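Putative uncharacterized protein (Streptococcus pyogenes serotype M1, PDB 3VZH) probably acts as a CRISPR-associated Cas5d endoribonuclease that binds and processes precursor CRISPR RNA in type I-C antiviral defence. Local coordinates at residues V11-Q16 / R135-G140; R17-N22 / R31-V36; Y50-F55 / A119-I124. All coordinates share one frame; numbering follows the deposited sequence.

Interaction 1 of 3, residues V11-Q16 / R135-G140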
ATOM      1  N   VAL A  11       7.265   0.079  -7.025  1.00 21.79           N
ATOM      2  CA  VAL A  11       6.980  -1.285  -7.402  1.00 21.59           C
ATOM      3  C   VAL A  11       5.714  -1.304  -8.168  1.00 22.50           C
ATOM      4  O   VAL A  11       4.817  -0.420  -7.937  1.00 22.69           O
ATOM      5  CB  VAL A  11       6.804  -2.249  -6.217  1.00 25.98           C
ATOM      6  CG1 VAL A  11       8.143  -2.579  -5.587  1.00 27.65           C
ATOM      7  CG2 VAL A  11       5.842  -1.659  -5.204  1.00 26.10           C
ATOM      8  N   ARG A  12       5.623  -2.237  -9.096  1.00 22.64           N
ATOM      9  CA  ARG A  12       4.361  -2.499  -9.822  1.00 21.33           C
ATOM     10  C   ARG A  12       3.734  -3.750  -9.198  1.00 21.78           C
ATOM     11  O   ARG A  12       4.383  -4.826  -9.162  1.00 22.82           O
ATOM     12  CB  ARG A  12       4.705  -2.782 -11.261  1.00 22.52           C
ATOM     13  CG  ARG A  12       3.458  -3.046 -12.170  1.00 23.15           C
ATOM     14  CD  ARG A  12       3.956  -3.132 -13.611  1.00 28.08           C
ATOM     15  NE  ARG A  12       2.837  -3.050 -14.539  1.00 32.03           N
ATOM     16  CZ  ARG A  12       2.027  -4.053 -14.838  1.00 35.98           C
ATOM     17  NH1 ARG A  12       2.158  -5.241 -14.226  1.00 40.95           N
ATOM     18  NH2 ARG A  12       1.055  -3.892 -15.761  1.00 35.33           N
ATOM     19  N   VAL A  13       2.487  -3.661  -8.744  1.00 20.44           N
ATOM     20  CA  VAL A  13       1.830  -4.819  -8.188  1.00 20.97           C
ATOM     21  C   VAL A  13       0.588  -5.058  -9.021  1.00 22.46           C
ATOM     22  O   VAL A  13      -0.206  -4.086  -9.270  1.00 22.63           O
ATOM     23  CB  VAL A  13       1.373  -4.530  -6.738  1.00 24.70           C
ATOM     24  CG1 VAL A  13       0.795  -5.789  -6.108  1.00 26.56           C
ATOM     25  CG2 VAL A  13       2.544  -4.016  -5.849  1.00 27.96           C
ATOM     26  N   SER A  14       0.389  -6.307  -9.423  1.00 21.48           N
ATOM     27  CA  SER A  14      -0.768  -6.672 -10.288  1.00 23.58           C
ATOM     28  C   SER A  14      -1.463  -7.936  -9.818  1.00 24.56           C
ATOM     29  O   SER A  14      -0.889  -8.725  -9.068  1.00 25.16           O
ATOM     30  CB  SER A  14      -0.307  -6.758 -11.720  1.00 25.16           C
ATOM     31  OG  SER A  14       0.629  -7.843 -11.878  1.00 25.24           O
ATOM     32  N   GLY A  15      -2.728  -8.138 -10.242  1.00 25.22           N
ATOM     33  CA  GLY A  15      -3.410  -9.364  -9.816  1.00 25.46           C
ATOM     34  C   GLY A  15      -4.705  -9.425 -10.589  1.00 26.15           C
ATOM     35  O   GLY A  15      -5.269  -8.391 -10.987  1.00 25.69           O
ATOM     36  N   GLN A  16      -5.192 -10.655 -10.764  1.00 27.85           N
ATOM     37  CA  GLN A  16      -6.489 -10.852 -11.394  1.00 29.95           C
ATOM     38  C   GLN A  16      -7.675 -10.386 -10.522  1.00 24.57           C
ATOM     39  O   GLN A  16      -8.729  -9.977 -11.057  1.00 26.75           O
ATOM     40  CB  GLN A  16      -6.660 -12.372 -11.709  1.00 36.10           C
ATOM     41  CG  GLN A  16      -5.850 -12.804 -12.947  1.00 40.48           C
ATOM     42  CD  GLN A  16      -6.054 -11.852 -14.116  1.00 51.52           C
ATOM     43  OE1 GLN A  16      -5.123 -11.146 -14.532  1.00 56.36           O
ATOM     44  NE2 GLN A  16      -7.275 -11.808 -14.639  1.00 49.29           N
ATOM     45  N   ARG A 135       8.175 -12.448   0.927  1.00 22.87           N
ATOM     46  CA  ARG A 135       7.019 -13.270   1.270  1.00 25.39           C
ATOM     47  C   ARG A 135       5.966 -13.171   0.193  1.00 25.13           C
ATOM     48  O   ARG A 135       6.099 -12.350  -0.734  1.00 25.96           O
ATOM     49  CB  ARG A 135       6.435 -12.762   2.583  1.00 25.82           C
ATOM     50  CG  ARG A 135       7.458 -12.824   3.721  1.00 31.33           C
ATOM     51  CD  ARG A 135       6.617 -13.193   4.934  1.00 31.27           C
ATOM     52  NE  ARG A 135       7.412 -13.769   6.019  1.00 36.59           N
ATOM     53  CZ  ARG A 135       8.175 -13.069   6.855  1.00 34.99           C
ATOM     54  NH1 ARG A 135       8.394 -11.749   6.717  1.00 35.79           N
ATOM     55  NH2 ARG A 135       8.807 -13.735   7.788  1.00 35.39           N
ATOM     56  N   ASP A 136       4.929 -14.003   0.313  1.00 28.87           N
ATOM     57  CA  ASP A 136       3.752 -13.978  -0.563  1.00 29.83           C
ATOM     58  C   ASP A 136       3.027 -12.631  -0.484  1.00 29.83           C
ATOM     59  O   ASP A 136       2.773 -12.047   0.591  1.00 26.61           O
ATOM     60  CB  ASP A 136       2.756 -15.051  -0.094  1.00 35.66           C
ATOM     61  CG  ASP A 136       3.190 -16.434  -0.458  1.00 40.52           C
ATOM     62  OD1 ASP A 136       2.665 -17.353   0.196  1.00 41.24           O
ATOM     63  OD2 ASP A 136       3.989 -16.579  -1.429  1.00 42.81           O
ATOM     64  N   VAL A 137       2.667 -12.145  -1.638  1.00 25.27           N
ATOM     65  CA  VAL A 137       1.983 -10.884  -1.714  1.00 29.12           C
ATOM     66  C   VAL A 137       0.500 -11.141  -2.071  1.00 27.76           C
ATOM     67  O   VAL A 137       0.204 -11.889  -3.006  1.00 30.10           O
ATOM     68  CB  VAL A 137       2.664 -10.092  -2.849  1.00 31.74           C
ATOM     69  CG1 VAL A 137       1.792  -8.954  -3.267  1.00 29.73           C
ATOM     70  CG2 VAL A 137       4.012  -9.565  -2.345  1.00 30.87           C
ATOM     71  N   PHE A 138      -0.378 -10.527  -1.282  1.00 32.35           N
ATOM     72  CA  PHE A 138      -1.869 -10.718  -1.317  1.00 30.89           C
ATOM     73  C   PHE A 138      -2.501  -9.375  -1.538  1.00 31.57           C
ATOM     74  O   PHE A 138      -1.984  -8.351  -1.033  1.00 32.57           O
ATOM     75  CB  PHE A 138      -2.345 -11.383   0.009  1.00 34.34           C
ATOM     76  CG  PHE A 138      -1.789 -12.769   0.191  1.00 41.89           C
ATOM     77  CD1 PHE A 138      -2.067 -13.789  -0.740  1.00 45.61           C
ATOM     78  CD2 PHE A 138      -0.962 -13.075   1.268  1.00 44.38           C
ATOM     79  CE1 PHE A 138      -1.565 -15.090  -0.591  1.00 45.34           C
ATOM     80  CE2 PHE A 138      -0.447 -14.373   1.415  1.00 48.32           C
ATOM     81  CZ  PHE A 138      -0.744 -15.376   0.490  1.00 49.23           C
ATOM     82  N   LEU A 139      -3.584  -9.332  -2.333  1.00 27.39           N
ATOM     83  CA  LEU A 139      -4.241  -8.048  -2.636  1.00 27.18           C
ATOM     84  C   LEU A 139      -5.512  -7.893  -1.793  1.00 33.38           C
ATOM     85  O   LEU A 139      -6.657  -8.169  -2.274  1.00 30.44           O
ATOM     86  CB  LEU A 139      -4.578  -7.962  -4.130  1.00 26.11           C
ATOM     87  CG  LEU A 139      -3.366  -8.148  -4.996  1.00 26.87           C
ATOM     88  CD1 LEU A 139      -3.597  -8.009  -6.507  1.00 22.72           C
ATOM     89  CD2 LEU A 139      -2.239  -7.171  -4.558  1.00 27.33           C
ATOM     90  N   GLY A 140      -5.298  -7.571  -0.508  1.00 33.90           N
ATOM     91  CA  GLY A 140      -6.352  -7.216   0.401  1.00 33.82           C
ATOM     92  C   GLY A 140      -6.842  -8.450   1.133  1.00 37.66           C
ATOM     93  O   GLY A 140      -7.294  -8.361   2.265  1.00 50.96           O
TER

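Interaction 2 of 3, residues R17-N22 / R31-V36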
ATOM      1  N   ARG A  17      -7.533 -10.534  -9.195  1.00 24.16           N
ATOM      2  CA  ARG A  17      -8.567 -10.143  -8.248  1.00 24.28           C
ATOM      3  C   ARG A  17      -7.951  -9.410  -7.051  1.00 24.71           C
ATOM      4  O   ARG A  17      -6.793  -9.693  -6.666  1.00 23.90           O
ATOM      5  CB  ARG A  17      -9.240 -11.400  -7.705  1.00 25.77           C
ATOM      6  CG  ARG A  17     -10.019 -12.164  -8.798  1.00 30.77           C
ATOM      7  CD  ARG A  17     -11.196 -11.326  -9.302  1.00 35.16           C
ATOM      8  NE  ARG A  17     -12.166 -12.097 -10.084  1.00 35.98           N
ATOM      9  CZ  ARG A  17     -12.174 -12.176 -11.403  1.00 42.28           C
ATOM     10  NH1 ARG A  17     -11.232 -11.559 -12.127  1.00 46.47           N
ATOM     11  NH2 ARG A  17     -13.138 -12.908 -12.001  1.00 44.05           N
ATOM     12  N   ALA A  18      -8.723  -8.490  -6.481  1.00 24.24           N
ATOM     13  CA  ALA A  18      -8.340  -7.767  -5.256  1.00 25.87           C
ATOM     14  C   ALA A  18      -9.603  -7.579  -4.426  1.00 24.85           C
ATOM     15  O   ALA A  18     -10.728  -7.516  -4.982  1.00 25.60           O
ATOM     16  CB  ALA A  18      -7.689  -6.396  -5.567  1.00 24.50           C
ATOM     17  N   LEU A  19      -9.418  -7.530  -3.116  1.00 26.17           N
ATOM     18  CA  LEU A  19     -10.536  -7.304  -2.193  1.00 26.05           C
ATOM     19  C   LEU A  19     -10.016  -6.430  -1.080  1.00 26.86           C
ATOM     20  O   LEU A  19      -9.439  -6.943  -0.096  1.00 29.41           O
ATOM     21  CB  LEU A  19     -11.087  -8.610  -1.604  1.00 27.88           C
ATOM     22  CG  LEU A  19     -12.255  -8.505  -0.613  1.00 29.93           C
ATOM     23  CD1 LEU A  19     -13.406  -7.817  -1.333  1.00 32.62           C
ATOM     24  CD2 LEU A  19     -12.733  -9.865  -0.052  1.00 29.77           C
ATOM     25  N   PHE A  20     -10.318  -5.138  -1.151  1.00 25.22           N
ATOM     26  CA  PHE A  20      -9.835  -4.191  -0.098  1.00 24.53           C
ATOM     27  C   PHE A  20     -10.993  -3.870   0.815  1.00 25.62           C
ATOM     28  O   PHE A  20     -11.929  -3.213   0.417  1.00 26.79           O
ATOM     29  CB  PHE A  20      -9.331  -2.936  -0.836  1.00 23.69           C
ATOM     30  CG  PHE A  20      -8.169  -3.239  -1.718  1.00 21.90           C
ATOM     31  CD1 PHE A  20      -7.035  -3.867  -1.188  1.00 25.83           C
ATOM     32  CD2 PHE A  20      -8.160  -2.899  -3.068  1.00 27.00           C
ATOM     33  CE1 PHE A  20      -5.960  -4.188  -1.957  1.00 25.27           C
ATOM     34  CE2 PHE A  20      -7.032  -3.216  -3.837  1.00 22.72           C
ATOM     35  CZ  PHE A  20      -5.945  -3.837  -3.270  1.00 24.10           C
ATOM     36  N   THR A  21     -10.995  -4.355   2.049  1.00 27.45           N
ATOM     37  CA  THR A  21     -12.214  -4.117   2.823  1.00 29.51           C
ATOM     38  C   THR A  21     -11.980  -3.059   3.938  1.00 31.76           C
ATOM     39  O   THR A  21     -10.845  -2.539   4.144  1.00 33.25           O
ATOM     40  CB  THR A  21     -12.698  -5.430   3.440  1.00 36.38           C
ATOM     41  OG1 THR A  21     -11.601  -5.969   4.181  1.00 38.16           O
ATOM     42  CG2 THR A  21     -13.042  -6.388   2.311  1.00 37.53           C
ATOM     43  N   ASN A  22     -13.056  -2.813   4.684  1.00 34.87           N
ATOM     44  CA  ASN A  22     -13.054  -1.931   5.819  1.00 42.93           C
ATOM     45  C   ASN A  22     -13.166  -2.827   7.046  1.00 48.08           C
ATOM     46  O   ASN A  22     -14.231  -3.370   7.269  1.00 49.45           O
ATOM     47  CB  ASN A  22     -14.275  -0.998   5.752  1.00 40.60           C
ATOM     48  CG  ASN A  22     -14.531  -0.266   7.066  1.00 43.71           C
ATOM     49  OD1 ASN A  22     -13.692  -0.264   7.976  1.00 42.83           O
ATOM     50  ND2 ASN A  22     -15.698   0.336   7.177  1.00 45.48           N
ATOM     51  N   ARG A  31     -18.976  -9.123   1.705  1.00 55.80           N
ATOM     52  CA  ARG A  31     -17.851  -8.197   1.676  1.00 51.93           C
ATOM     53  C   ARG A  31     -17.773  -7.621   0.268  1.00 52.37           C
ATOM     54  O   ARG A  31     -17.809  -8.360  -0.727  1.00 47.38           O
ATOM     55  CB  ARG A  31     -16.507  -8.887   1.938  1.00 56.32           C
ATOM     56  CG  ARG A  31     -16.453 -10.182   2.738  1.00 65.17           C
ATOM     57  CD  ARG A  31     -15.114 -10.857   2.419  1.00 71.88           C
ATOM     58  NE  ARG A  31     -14.656 -11.819   3.421  1.00 82.89           N
ATOM     59  CZ  ARG A  31     -13.376 -12.013   3.759  1.00 90.66           C
ATOM     60  NH1 ARG A  31     -12.404 -11.298   3.195  1.00 85.47           N
ATOM     61  NH2 ARG A  31     -13.065 -12.916   4.686  1.00 93.69           N
ATOM     62  N   SER A  32     -17.669  -6.309   0.153  1.00 47.97           N
ATOM     63  CA  SER A  32     -17.443  -5.745  -1.159  1.00 45.50           C
ATOM     64  C   SER A  32     -16.115  -5.009  -1.091  1.00 40.99           C
ATOM     65  O   SER A  32     -15.709  -4.565  -0.041  1.00 38.05           O
ATOM     66  CB  SER A  32     -18.593  -4.818  -1.571  1.00 52.01           C
ATOM     67  OG  SER A  32     -18.720  -3.717  -0.685  1.00 60.86           O
ATOM     68  N   SER A  33     -15.406  -4.940  -2.199  1.00 34.87           N
ATOM     69  CA  SER A  33     -14.181  -4.181  -2.167  1.00 32.66           C
ATOM     70  C   SER A  33     -14.452  -2.656  -2.249  1.00 31.44           C
ATOM     71  O   SER A  33     -15.386  -2.244  -2.896  1.00 30.71           O
ATOM     72  CB  SER A  33     -13.300  -4.655  -3.347  1.00 29.87           C
ATOM     73  OG  SER A  33     -12.042  -4.111  -3.215  1.00 27.21           O
ATOM     74  N   TYR A  34     -13.602  -1.841  -1.611  1.00 28.74           N
ATOM     75  CA  TYR A  34     -13.416  -0.442  -2.004  1.00 24.75           C
ATOM     76  C   TYR A  34     -12.979  -0.471  -3.410  1.00 23.76           C
ATOM     77  O   TYR A  34     -12.481  -1.510  -3.902  1.00 25.81           O
ATOM     78  CB  TYR A  34     -12.262   0.156  -1.183  1.00 23.00           C
ATOM     79  CG  TYR A  34     -12.651   0.555   0.243  1.00 23.96           C
ATOM     80  CD1 TYR A  34     -13.649   1.527   0.466  1.00 26.58           C
ATOM     81  CD2 TYR A  34     -11.977   0.005   1.347  1.00 24.65           C
ATOM     82  CE1 TYR A  34     -14.017   1.920   1.792  1.00 28.90           C
ATOM     83  CE2 TYR A  34     -12.336   0.392   2.681  1.00 25.90           C
ATOM     84  CZ  TYR A  34     -13.320   1.361   2.882  1.00 26.40           C
ATOM     85  OH  TYR A  34     -13.630   1.782   4.178  1.00 29.45           O
ATOM     86  N   SER A  35     -13.100   0.677  -4.073  1.00 23.11           N
ATOM     87  CA  SER A  35     -12.730   0.726  -5.461  1.00 22.44           C
ATOM     88  C   SER A  35     -11.246   0.806  -5.697  1.00 23.52           C
ATOM     89  O   SER A  35     -10.807   0.682  -6.843  1.00 22.68           O
ATOM     90  CB  SER A  35     -13.347   2.018  -6.088  1.00 23.23           C
ATOM     91  OG  SER A  35     -14.755   2.043  -5.928  1.00 29.15           O
ATOM     92  N   VAL A  36     -10.480   1.139  -4.659  1.00 22.92           N
ATOM     93  CA  VAL A  36      -9.035   1.259  -4.804  1.00 23.24           C
ATOM     94  C   VAL A  36      -8.415   0.718  -3.493  1.00 21.22           C
ATOM     95  O   VAL A  36      -9.114   0.506  -2.506  1.00 23.40           O
ATOM     96  CB  VAL A  36      -8.583   2.730  -5.067  1.00 22.30           C
ATOM     97  CG1 VAL A  36      -9.229   3.300  -6.348  1.00 24.37           C
ATOM     98  CG2 VAL A  36      -8.985   3.595  -3.909  1.00 21.20           C
TER

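Interaction 3 of 3, residues Y50-F55 / A119-I124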
ATOM      1  N   TYR A  50       9.633  -6.754   1.987  1.00 21.18           N
ATOM      2  CA  TYR A  50      10.739  -6.834   2.952  1.00 22.15           C
ATOM      3  C   TYR A  50      10.321  -6.131   4.237  1.00 22.49           C
ATOM      4  O   TYR A  50       9.893  -4.952   4.204  1.00 24.11           O
ATOM      5  CB  TYR A  50      11.979  -6.166   2.351  1.00 20.95           C
ATOM      6  CG  TYR A  50      13.206  -6.105   3.244  1.00 22.40           C
ATOM      7  CD1 TYR A  50      13.561  -7.183   4.095  1.00 22.73           C
ATOM      8  CD2 TYR A  50      14.025  -4.995   3.196  1.00 21.90           C
ATOM      9  CE1 TYR A  50      14.716  -7.095   4.890  1.00 24.92           C
ATOM     10  CE2 TYR A  50      15.150  -4.894   4.009  1.00 22.31           C
ATOM     11  CZ  TYR A  50      15.486  -5.965   4.830  1.00 24.78           C
ATOM     12  OH  TYR A  50      16.646  -5.886   5.619  1.00 26.78           O
ATOM     13  N   TYR A  51      10.428  -6.867   5.336  1.00 23.24           N
ATOM     14  CA  TYR A  51      10.007  -6.384   6.659  1.00 21.68           C
ATOM     15  C   TYR A  51      11.157  -6.616   7.638  1.00 21.56           C
ATOM     16  O   TYR A  51      11.748  -7.729   7.656  1.00 22.80           O
ATOM     17  CB  TYR A  51       8.777  -7.159   7.199  1.00 23.06           C
ATOM     18  CG  TYR A  51       8.491  -6.647   8.579  1.00 22.77           C
ATOM     19  CD1 TYR A  51       7.844  -5.423   8.762  1.00 26.06           C
ATOM     20  CD2 TYR A  51       8.943  -7.318   9.705  1.00 25.12           C
ATOM     21  CE1 TYR A  51       7.668  -4.897  10.042  1.00 27.18           C
ATOM     22  CE2 TYR A  51       8.780  -6.795  10.975  1.00 26.16           C
ATOM     23  CZ  TYR A  51       8.091  -5.584  11.123  1.00 30.36           C
ATOM     24  OH  TYR A  51       7.857  -4.983  12.356  1.00 29.49           O
ATOM     25  N   LYS A  52      11.515  -5.596   8.413  1.00 21.59           N
ATOM     26  CA  LYS A  52      12.370  -5.795   9.620  1.00 24.26           C
ATOM     27  C   LYS A  52      11.819  -4.915  10.708  1.00 25.02           C
ATOM     28  O   LYS A  52      11.308  -3.829  10.402  1.00 26.21           O
ATOM     29  CB  LYS A  52      13.842  -5.419   9.318  1.00 25.30           C
ATOM     30  CG  LYS A  52      14.592  -6.360   8.418  1.00 27.51           C
ATOM     31  CD  LYS A  52      14.865  -7.683   9.018  1.00 28.74           C
ATOM     32  CE  LYS A  52      16.164  -7.614   9.797  1.00 34.18           C
ATOM     33  NZ  LYS A  52      16.468  -8.841  10.564  1.00 35.25           N
ATOM     34  N   PRO A  53      11.883  -5.349  11.976  1.00 25.29           N
ATOM     35  CA  PRO A  53      11.410  -4.510  13.059  1.00 24.88           C
ATOM     36  C   PRO A  53      12.309  -3.261  13.187  1.00 25.23           C
ATOM     37  O   PRO A  53      11.922  -2.263  13.799  1.00 24.67           O
ATOM     38  CB  PRO A  53      11.577  -5.423  14.282  1.00 24.79           C
ATOM     39  CG  PRO A  53      12.624  -6.431  13.878  1.00 26.01           C
ATOM     40  CD  PRO A  53      12.360  -6.659  12.429  1.00 24.69           C
ATOM     41  N   THR A  54      13.438  -3.264  12.500  1.00 24.11           N
ATOM     42  CA  THR A  54      14.386  -2.119  12.600  1.00 24.66           C
ATOM     43  C   THR A  54      13.828  -0.865  11.933  1.00 25.61           C
ATOM     44  O   THR A  54      14.130   0.250  12.371  1.00 25.09           O
ATOM     45  CB  THR A  54      15.692  -2.454  11.851  1.00 23.56           C
ATOM     46  OG1 THR A  54      16.205  -3.694  12.381  1.00 25.64           O
ATOM     47  CG2 THR A  54      16.773  -1.426  12.185  1.00 23.35           C
ATOM     48  N   PHE A  55      13.047  -1.066  10.858  1.00 22.49           N
ATOM     49  CA  PHE A  55      12.467   0.078  10.174  1.00 22.40           C
ATOM     50  C   PHE A  55      10.950  -0.102   9.930  1.00 23.37           C
ATOM     51  O   PHE A  55      10.352  -1.200  10.204  1.00 24.58           O
ATOM     52  CB  PHE A  55      13.249   0.325   8.836  1.00 22.33           C
ATOM     53  CG  PHE A  55      13.144  -0.834   7.820  1.00 23.34           C
ATOM     54  CD1 PHE A  55      14.184  -1.827   7.748  1.00 23.89           C
ATOM     55  CD2 PHE A  55      12.046  -0.935   6.923  1.00 22.94           C
ATOM     56  CE1 PHE A  55      14.102  -2.885   6.815  1.00 21.76           C
ATOM     57  CE2 PHE A  55      11.947  -1.992   6.005  1.00 22.75           C
ATOM     58  CZ  PHE A  55      12.984  -2.967   5.958  1.00 21.67           C
ATOM     59  N   ALA A 119      22.712   1.405   4.117  1.00 30.96           N
ATOM     60  CA  ALA A 119      23.142   0.738   2.870  1.00 30.61           C
ATOM     61  C   ALA A 119      22.685  -0.706   2.864  1.00 32.80           C
ATOM     62  O   ALA A 119      22.292  -1.224   1.809  1.00 33.84           O
ATOM     63  CB  ALA A 119      24.663   0.828   2.676  1.00 33.58           C
ATOM     64  N   LYS A 120      22.748  -1.346   4.032  1.00 30.77           N
ATOM     65  CA  LYS A 120      22.314  -2.739   4.161  1.00 29.00           C
ATOM     66  C   LYS A 120      20.823  -2.857   3.781  1.00 27.72           C
ATOM     67  O   LYS A 120      20.412  -3.685   2.970  1.00 28.04           O
ATOM     68  CB  LYS A 120      22.463  -3.246   5.601  1.00 31.84           C
ATOM     69  CG  LYS A 120      21.988  -4.718   5.815  1.00 35.50           C
ATOM     70  CD  LYS A 120      21.879  -5.043   7.328  1.00 37.44           C
ATOM     71  CE  LYS A 120      21.203  -6.374   7.654  1.00 40.00           C
ATOM     72  NZ  LYS A 120      21.251  -6.628   9.118  1.00 42.52           N
ATOM     73  N   HIS A 121      19.996  -2.054   4.442  1.00 26.46           N
ATOM     74  CA  HIS A 121      18.536  -2.217   4.239  1.00 25.60           C
ATOM     75  C   HIS A 121      18.056  -1.729   2.912  1.00 24.46           C
ATOM     76  O   HIS A 121      17.101  -2.336   2.356  1.00 25.75           O
ATOM     77  CB  HIS A 121      17.755  -1.598   5.365  1.00 23.75           C
ATOM     78  CG  HIS A 121      17.940  -2.320   6.657  1.00 24.79           C
ATOM     79  ND1 HIS A 121      17.607  -3.614   6.821  1.00 25.70           N
ATOM     80  CD2 HIS A 121      18.526  -1.916   7.848  1.00 25.87           C
ATOM     81  CE1 HIS A 121      17.814  -4.005   8.080  1.00 26.92           C
ATOM     82  NE2 HIS A 121      18.440  -2.983   8.719  1.00 26.55           N
ATOM     83  N   GLU A 122      18.662  -0.675   2.389  1.00 24.91           N
ATOM     84  CA  GLU A 122      18.357  -0.255   0.994  1.00 25.18           C
ATOM     85  C   GLU A 122      18.723  -1.309  -0.050  1.00 26.12           C
ATOM     86  O   GLU A 122      17.914  -1.571  -0.959  1.00 23.95           O
ATOM     87  CB  GLU A 122      18.978   1.099   0.614  1.00 25.51           C
ATOM     88  CG  GLU A 122      18.395   2.321   1.327  1.00 26.50           C
ATOM     89  CD  GLU A 122      18.742   3.618   0.588  1.00 31.92           C
ATOM     90  OE1 GLU A 122      18.158   4.670   0.865  1.00 30.64           O
ATOM     91  OE2 GLU A 122      19.620   3.591  -0.308  1.00 34.79           O
ATOM     92  N   ALA A 123      19.858  -1.995   0.127  1.00 24.74           N
ATOM     93  CA  ALA A 123      20.267  -3.057  -0.811  1.00 25.12           C
ATOM     94  C   ALA A 123      19.355  -4.257  -0.815  1.00 26.62           C
ATOM     95  O   ALA A 123      18.937  -4.766  -1.872  1.00 25.39           O
ATOM     96  CB  ALA A 123      21.752  -3.470  -0.603  1.00 26.29           C
ATOM     97  N   ILE A 124      18.998  -4.681   0.397  1.00 25.48           N
ATOM     98  CA  ILE A 124      18.075  -5.771   0.548  1.00 25.17           C
ATOM     99  C   ILE A 124      16.711  -5.441   0.014  1.00 24.93           C
ATOM    100  O   ILE A 124      16.057  -6.300  -0.622  1.00 24.34           O
ATOM    101  CB  ILE A 124      18.029  -6.202   2.016  1.00 25.31           C
ATOM    102  CG1 ILE A 124      19.440  -6.682   2.388  1.00 27.77           C
ATOM    103  CG2 ILE A 124      17.051  -7.376   2.219  1.00 25.24           C
ATOM    104  CD1 ILE A 124      19.513  -7.231   3.790  1.00 27.61           C
TER

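Interaction 1 of 3, residues V11-Q16 / R135-G140
Between Val13 and Leu139, which touch through branched aliphatic groups, no aromatic ring intervenes; the one ring in the two segments, that of Phe138, turns away from strand 9-15. One face of it lies beneath the carbonyl carbon of Asp136, two residues earlier, displaced toward the rim, and Leu145 also touches this ring. The flat group that Leu139 meets across the contact is the peptide joining Ser14 to Gly15. CD1 of Leu139 sits 3.6 Å from Gly15 CA, where there is no side chain in the way, and 3.8 Å from Ser14 O. With chi2 at -177° this methyl is the far-reaching branch of the leucine. The other methyl, CD2, lies 3.7 Å from Val13 CG1, the two side chains passing each other in opposite directions. The fold is the RRM-like, ferredoxin-type βαββαβ module of the Cas5 family: 9-15 is the first strand, central between 95-105 and 147-150, and 135-140 belongs to the connection from helix 118-130 to strand 147-150, the fourth strand. Helix 39-49 closes the same apolar layer, with Ile45 touching both Val13 and Leu139, and Ala48 touching Val137. No hydrogen bond links the segments, and the backbones stay well apart, the nearest CA atoms, those of Gly15 and Leu139, being 7.3 Å from each other. A looser methyl contact extends the layer, Val13 CG1 lying 4.4 Å from Val137 CG1.

Interaction 2 of 3, residues R17-N22 / R31-V36
Phe20 and Ser33 form the tight centre of this contact. The amide Phe20 N donates to Ser33 OG at 2.9 Å and 174°, almost straight, while Tyr34 N returns a bond of 3.0 Å to Phe20 O, in the carbonyl plane. The serine hydroxyl reaches the Phe20 amide because OG stands anti to its own backbone N (chi1 -170°), and from there it also donates to Tyr34 O at 2.7 Å. Two bonds thus grip one oxygen. Beside them Phe20 CD2 lies 3.6 Å from Val36 O, a buried carbonyl that finds no polar partner. The Tyr34 ring receives Thr21 O at its edge, and Asn22 CB approaches Tyr34 OH to 3.3 Å; that hydroxyl is itself hydrogen-bonded to Phe174 N. Toward solvent the grip weakens: Leu19 CD2 meets Arg31 NH1 at 3.6 Å, near the guanidinium plane and at its edge, but the exposed arginine is poorly ordered. The pairing brings the two ends of a loop together beside strand 88-93, where Arg31 and Ser33 share backbone bonds with Ser90, while Val36 packs on Met173 of strand 173-178 and Met196 of strand 188-197.

Interaction 3 of 3, residues Y50-F55 / A119-I124
Tyr50 and Phe55 bring the loop 50-55 alongside one face of helix 118-130, with CA of Tyr50 7.8 Å from CA of Ile124 and a type I turn from Lys52 to Phe55 folding the chain back toward His121. In the RRM-like βαββαβ fold this loop links the first helix, 39-49, to the second strand, 55-64, and here it packs on the second helix. His121 is the hub of the side-chain contacts. Its ND1 and Tyr50 OH share a hydrogen bond of 2.7 Å in which either may be the donor, the hydroxyl lying at the edge of the imidazole. Farther round the same edge NE2 bonds to Asp115 O, so both nitrogens are engaged and the rotation of the ring is fixed. Each face has a neighbour near the rim. Phe55 stands T-shaped, its edge directed at one face of the imidazole, with centroids 5.2 Å apart and planes 62° to each other. With Phe55 CG between backbone N and carbonyl carbon (chi1 63°), CE1 of the ring comes 3.6 Å from His121 ND1. The aliphatic chain of Lys120 passes over the opposite face of the histidine before its NZ forms a salt bridge with Asp115. Around the imidazole, Lys52 CG comes to 4.0 Å from His121 CE1 and Thr54 CG2 to 4.1 Å from His121 NE2, while Thr54 OG1 bonds to Asp115 OD2, so the aspartate binds the loop, the helix and the histidine at once. One turn further along the helix, Ile124 lays CG2 over the face of the Tyr50 ring as a CH-pi contact, 3.5 Å from the ring centroid and 18° off its normal. The end of the same isoleucine reaches back to the phenol, placing CD1 3.7 Å from Tyr50 OH.

How the interactions relate
All three contacts lie within the Cas5 fold. Interaction 1 closes the longest loop of chain, and interactions 2 and 3 follow one another inside it. Interactions 1 and 2 are direct neighbours, their centres about 14 Å apart: strand 9-15 turns a corner into strand 17-18, and Leu139 O lies 3.0 Å from Leu19 N, a probable hydrogen bond. Interaction 3 is about 20 Å from interaction 1 and 29 Å from interaction 2, centre to centre, on the other side of the chain's centre from the latter. Helix 39-49 spans the gap, packing over interaction 1 and leading from segment 31-36 to segment 50-55, so the first helix of the RRM-like core connects all three contacts.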